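PDB 3PEF: 6-phosphogluconate dehydrogenase, NAD-binding from Geobacter metallireducens, which probably reduces succinic semialdehyde to gamma-hydroxybutyrate with NADPH, as a member of the beta-hydroxyacid dehydrogenase family. Local coordinates for residues 133-144 / 154-165. The protein carries 2 engineered substitutions. Sequence-based numbering, arbitrary orientation.
Sequences LIILAAGDRNLY and MGKKIIHLGDVG
His160 lays its CB over the face of the Tyr144 ring, 3.9 Å from the centroid, a CH-pi contact. With CG anti to the backbone N (chi1 -173°), the imidazole is carried to both Tyr144 and Gly139: CD2 points edge-first into the same tyrosine face, 3.7 Å from Tyr144 CD1, giving a T-shaped pair with planes at 74°. At the tip, NE2 donates to Gly139 O (2.9 Å), which lies in the imidazole plane and also accepts from a water; the bond fixes the ring's rotation. CE1 comes within 3.7 Å of Arg141 NH1. Arg141 CG covers one imidazole face and Ala137 O lies over the other. The pair lies within a beta-alpha-beta crossover of the Rossmann-type domain: strand 133-139, helix 141-154, then strand 157-160, outermost on that side within this chain. The strands run parallel, with bonds such as Ile159 N to Ile135 O (3.1 Å), and a beta bulge shifts the register between Leu133 and Ile134. Tyr144 CE1 also rests against Ile158 CG2 (4.0 Å). Were Tyr144 an alanine, His160 CB and CD2 would probably lose their aromatic platform and a gap would open beside Ile158. On the sheet face opposite His160, Leu136 CD2 packs alongside Ile159 CD1 at 3.8 Å, with Val205 of a second subunit against Leu136.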
loop_
_atom_site.group_PDB
_atom_site.type_symbol
_atom_site.label_atom_id
_atom_site.label_comp_id
_atom_site.label_asym_id
_atom_site.label_seq_id
_atom_site.Cartn_x
_atom_site.Cartn_y
_atom_site.Cartn_z
ATOM N N LEU A 133 11.298 -23.768 -21.172
ATOM C CA LEU A 133 10.529 -22.524 -21.061
ATOM C C LEU A 133 9.088 -22.700 -21.534
ATOM O O LEU A 133 8.792 -23.554 -22.365
ATOM C CB LEU A 133 11.184 -21.403 -21.883
ATOM C CG LEU A 133 12.644 -21.035 -21.540
ATOM C CD1 LEU A 133 13.192 -20.047 -22.549
ATOM C CD2 LEU A 133 12.780 -20.476 -20.112
ATOM N N ILE A 134 8.198 -21.862 -21.018
ATOM C CA ILE A 134 6.855 -21.729 -21.576
ATOM C C ILE A 134 6.850 -20.496 -22.482
ATOM O O ILE A 134 7.203 -19.407 -22.052
ATOM C CB ILE A 134 5.825 -21.565 -20.457
ATOM C CG1 ILE A 134 5.978 -22.702 -19.431
ATOM C CG2 ILE A 134 4.412 -21.523 -21.024
ATOM C CD1 ILE A 134 5.359 -22.388 -18.099
ATOM N N ILE A 135 6.448 -20.671 -23.737
ATOM C CA ILE A 135 6.553 -19.611 -24.727
ATOM C C ILE A 135 5.178 -19.048 -25.070
ATOM O O ILE A 135 4.305 -19.774 -25.534
ATOM C CB ILE A 135 7.292 -20.129 -25.992
ATOM C CG1 ILE A 135 8.647 -20.711 -25.573
ATOM C CG2 ILE A 135 7.479 -19.013 -27.032
ATOM C CD1 ILE A 135 9.568 -21.073 -26.726
ATOM N N LEU A 136 4.998 -17.753 -24.836
ATOM C CA LEU A 136 3.696 -17.100 -24.980
ATOM C C LEU A 136 3.644 -16.231 -26.246
ATOM O O LEU A 136 3.795 -15.015 -26.184
ATOM C CB LEU A 136 3.427 -16.230 -23.738
ATOM C CG LEU A 136 3.702 -16.915 -22.395
ATOM C CD1 LEU A 136 3.792 -15.916 -21.240
ATOM C CD2 LEU A 136 2.621 -17.986 -22.134
ATOM N N ALA A 137 3.433 -16.848 -27.402
ATOM C CA ALA A 137 3.546 -16.108 -28.652
ATOM C C ALA A 137 2.250 -15.397 -29.001
ATOM O O ALA A 137 1.171 -15.826 -28.606
ATOM C CB ALA A 137 3.970 -17.038 -29.801
ATOM N N ALA A 138 2.371 -14.310 -29.755
ATOM C CA ALA A 138 1.218 -13.573 -30.254
ATOM C C ALA A 138 1.666 -12.812 -31.492
ATOM O O ALA A 138 2.766 -12.253 -31.523
ATOM C CB ALA A 138 0.688 -12.617 -29.178
ATOM N N GLY A 139 0.828 -12.805 -32.523
ATOM C CA GLY A 139 1.192 -12.201 -33.792
ATOM C C GLY A 139 1.120 -13.152 -34.979
ATOM O O GLY A 139 0.390 -14.131 -34.952
ATOM N N ASP A 140 1.903 -12.857 -36.014
ATOM C CA ASP A 140 1.899 -13.603 -37.272
ATOM C C ASP A 140 1.939 -15.130 -37.119
ATOM O O ASP A 140 2.914 -15.698 -36.632
ATOM C CB ASP A 140 3.061 -13.122 -38.155
ATOM C CG ASP A 140 2.969 -13.632 -39.588
ATOM O OD1 ASP A 140 3.056 -12.812 -40.528
ATOM O OD2 ASP A 140 2.833 -14.853 -39.773
ATOM N N ARG A 141 0.880 -15.790 -37.577
ATOM C CA ARG A 141 0.734 -17.236 -37.426
ATOM C C ARG A 141 1.675 -18.051 -38.309
ATOM O O ARG A 141 2.143 -19.128 -37.911
ATOM C CB ARG A 141 -0.719 -17.651 -37.677
ATOM C CG ARG A 141 -1.557 -17.692 -36.407
ATOM C CD ARG A 141 -3.034 -17.948 -36.700
ATOM N NE ARG A 141 -3.666 -16.802 -37.349
ATOM C CZ ARG A 141 -4.234 -15.789 -36.697
ATOM N NH1 ARG A 141 -4.253 -15.780 -35.370
ATOM N NH2 ARG A 141 -4.784 -14.786 -37.370
ATOM N N ASN A 142 1.936 -17.549 -39.510
ATOM C CA ASN A 142 2.870 -18.200 -40.414
ATOM C C ASN A 142 4.287 -18.181 -39.826
ATOM O O ASN A 142 5.011 -19.182 -39.854
ATOM C CB ASN A 142 2.833 -17.516 -41.776
ATOM C CG ASN A 142 1.480 -17.670 -42.459
ATOM O OD1 ASN A 142 0.769 -18.656 -42.235
ATOM N ND2 ASN A 142 1.116 -16.696 -43.287
ATOM N N LEU A 143 4.665 -17.040 -39.263
ATOM C CA LEU A 143 5.945 -16.935 -38.580
ATOM C C LEU A 143 5.972 -17.838 -37.346
ATOM O O LEU A 143 6.982 -18.475 -37.055
ATOM C CB LEU A 143 6.233 -15.482 -38.205
ATOM C CG LEU A 143 7.531 -15.245 -37.444
ATOM C CD1 LEU A 143 8.705 -15.920 -38.141
ATOM C CD2 LEU A 143 7.763 -13.737 -37.287
ATOM N N TYR A 144 4.858 -17.897 -36.628
ATOM C CA TYR A 144 4.748 -18.793 -35.480
ATOM C C TYR A 144 5.100 -20.206 -35.938
ATOM O O TYR A 144 5.933 -20.880 -35.337
ATOM C CB TYR A 144 3.326 -18.744 -34.936
ATOM C CG TYR A 144 3.023 -19.683 -33.791
ATOM C CD1 TYR A 144 3.458 -19.401 -32.503
ATOM C CD2 TYR A 144 2.253 -20.831 -33.990
ATOM C CE1 TYR A 144 3.163 -20.253 -31.434
ATOM C CE2 TYR A 144 1.954 -21.682 -32.938
ATOM C CZ TYR A 144 2.412 -21.388 -31.655
ATOM O OH TYR A 144 2.119 -22.228 -30.596
ATOM N N MET A 154 13.809 -24.606 -27.354
ATOM C CA MET A 154 13.993 -23.626 -26.283
ATOM C C MET A 154 12.982 -23.795 -25.168
ATOM O O MET A 154 13.256 -23.451 -24.021
ATOM C CB MET A 154 13.941 -22.196 -26.832
ATOM C CG MET A 154 15.018 -21.908 -27.893
ATOM S SD MET A 154 15.103 -20.181 -28.411
ATOM C CE MET A 154 13.588 -19.992 -29.338
ATOM N N GLY A 155 11.812 -24.327 -25.502
ATOM C CA GLY A 155 10.752 -24.508 -24.520
ATOM C C GLY A 155 10.081 -25.873 -24.542
ATOM O O GLY A 155 10.393 -26.709 -25.390
ATOM N N LYS A 156 9.168 -26.097 -23.598
ATOM C CA LYS A 156 8.417 -27.347 -23.518
ATOM C C LYS A 156 6.931 -27.144 -23.825
ATOM O O LYS A 156 6.281 -28.011 -24.404
ATOM C CB LYS A 156 8.591 -28.028 -22.149
ATOM C CG LYS A 156 8.094 -27.235 -20.933
ATOM C CD LYS A 156 8.023 -28.164 -19.703
ATOM C CE LYS A 156 8.237 -27.438 -18.376
ATOM N NZ LYS A 156 7.106 -26.562 -17.968
ATOM N N LYS A 157 6.399 -25.996 -23.433
ATOM C CA LYS A 157 5.019 -25.662 -23.733
ATOM C C LYS A 157 5.057 -24.411 -24.589
ATOM O O LYS A 157 5.694 -23.407 -24.219
ATOM C CB LYS A 157 4.242 -25.381 -22.447
ATOM C CG LYS A 157 2.719 -25.222 -22.633
ATOM C CD LYS A 157 2.078 -24.483 -21.445
ATOM C CE LYS A 157 0.710 -25.045 -21.049
ATOM N NZ LYS A 157 -0.283 -25.027 -22.155
ATOM N N ILE A 158 4.380 -24.465 -25.730
ATOM C CA ILE A 158 4.391 -23.357 -26.666
ATOM C C ILE A 158 2.961 -23.064 -27.099
ATOM O O ILE A 158 2.273 -23.946 -27.609
ATOM C CB ILE A 158 5.259 -23.698 -27.898
ATOM C CG1 ILE A 158 6.684 -24.048 -27.462
ATOM C CG2 ILE A 158 5.278 -22.534 -28.871
ATOM C CD1 ILE A 158 7.337 -25.151 -28.272
ATOM N N ILE A 159 2.500 -21.834 -26.881
ATOM C CA ILE A 159 1.111 -21.504 -27.195
ATOM C C ILE A 159 1.010 -20.218 -27.989
ATOM O O ILE A 159 1.941 -19.412 -28.014
ATOM C CB ILE A 159 0.256 -21.354 -25.924
ATOM C CG1 ILE A 159 0.744 -20.167 -25.097
ATOM C CG2 ILE A 159 0.303 -22.627 -25.090
ATOM C CD1 ILE A 159 -0.239 -19.740 -24.018
ATOM N N HIS A 160 -0.129 -20.023 -28.633
ATOM C CA HIS A 160 -0.357 -18.820 -29.427
ATOM C C HIS A 160 -1.612 -18.126 -28.910
ATOM O O HIS A 160 -2.659 -18.747 -28.811
ATOM C CB HIS A 160 -0.492 -19.189 -30.909
ATOM C CG HIS A 160 -0.567 -18.009 -31.826
ATOM N ND1 HIS A 160 -1.736 -17.317 -32.054
ATOM C CD2 HIS A 160 0.380 -17.407 -32.582
ATOM C CE1 HIS A 160 -1.505 -16.338 -32.911
ATOM N NE2 HIS A 160 -0.226 -16.366 -33.240
ATOM N N LEU A 161 -1.508 -16.840 -28.585
ATOM C CA LEU A 161 -2.551 -16.156 -27.818
ATOM C C LEU A 161 -3.339 -15.118 -28.598
ATOM O O LEU A 161 -4.146 -14.392 -28.020
ATOM C CB LEU A 161 -1.938 -15.488 -26.588
ATOM C CG LEU A 161 -1.332 -16.474 -25.585
ATOM C CD1 LEU A 161 -0.395 -15.762 -24.606
ATOM C CD2 LEU A 161 -2.450 -17.195 -24.839
ATOM N N GLY A 162 -3.090 -15.025 -29.902
ATOM C CA GLY A 162 -3.836 -14.107 -30.744
ATOM C C GLY A 162 -2.952 -13.033 -31.337
ATOM O O GLY A 162 -1.801 -13.291 -31.675
ATOM N N ASP A 163 -3.486 -11.824 -31.451
ATOM C CA ASP A 163 -2.754 -10.703 -32.049
ATOM C C ASP A 163 -1.647 -10.161 -31.135
ATOM O O ASP A 163 -1.676 -10.360 -29.918
ATOM C CB ASP A 163 -3.723 -9.573 -32.386
ATOM C CG ASP A 163 -4.792 -9.995 -33.369
ATOM O OD1 ASP A 163 -4.497 -10.855 -34.230
ATOM O OD2 ASP A 163 -5.924 -9.463 -33.285
ATOM N N VAL A 164 -0.694 -9.452 -31.725
ATOM C CA VAL A 164 0.412 -8.871 -30.967
ATOM C C VAL A 164 -0.141 -8.064 -29.813
ATOM O O VAL A 164 -1.079 -7.279 -29.983
ATOM C CB VAL A 164 1.294 -7.960 -31.843
ATOM C CG1 VAL A 164 2.496 -7.431 -31.030
ATOM C CG2 VAL A 164 1.767 -8.719 -33.080
ATOM N N GLY A 165 0.431 -8.265 -28.630
ATOM C CA GLY A 165 -0.036 -7.557 -27.458
ATOM C C GLY A 165 -0.595 -8.505 -26.424
ATOM O O GLY A 165 -0.427 -8.277 -25.224
HETATM O O HOH W 1 -2.600 -13.419 -35.382
#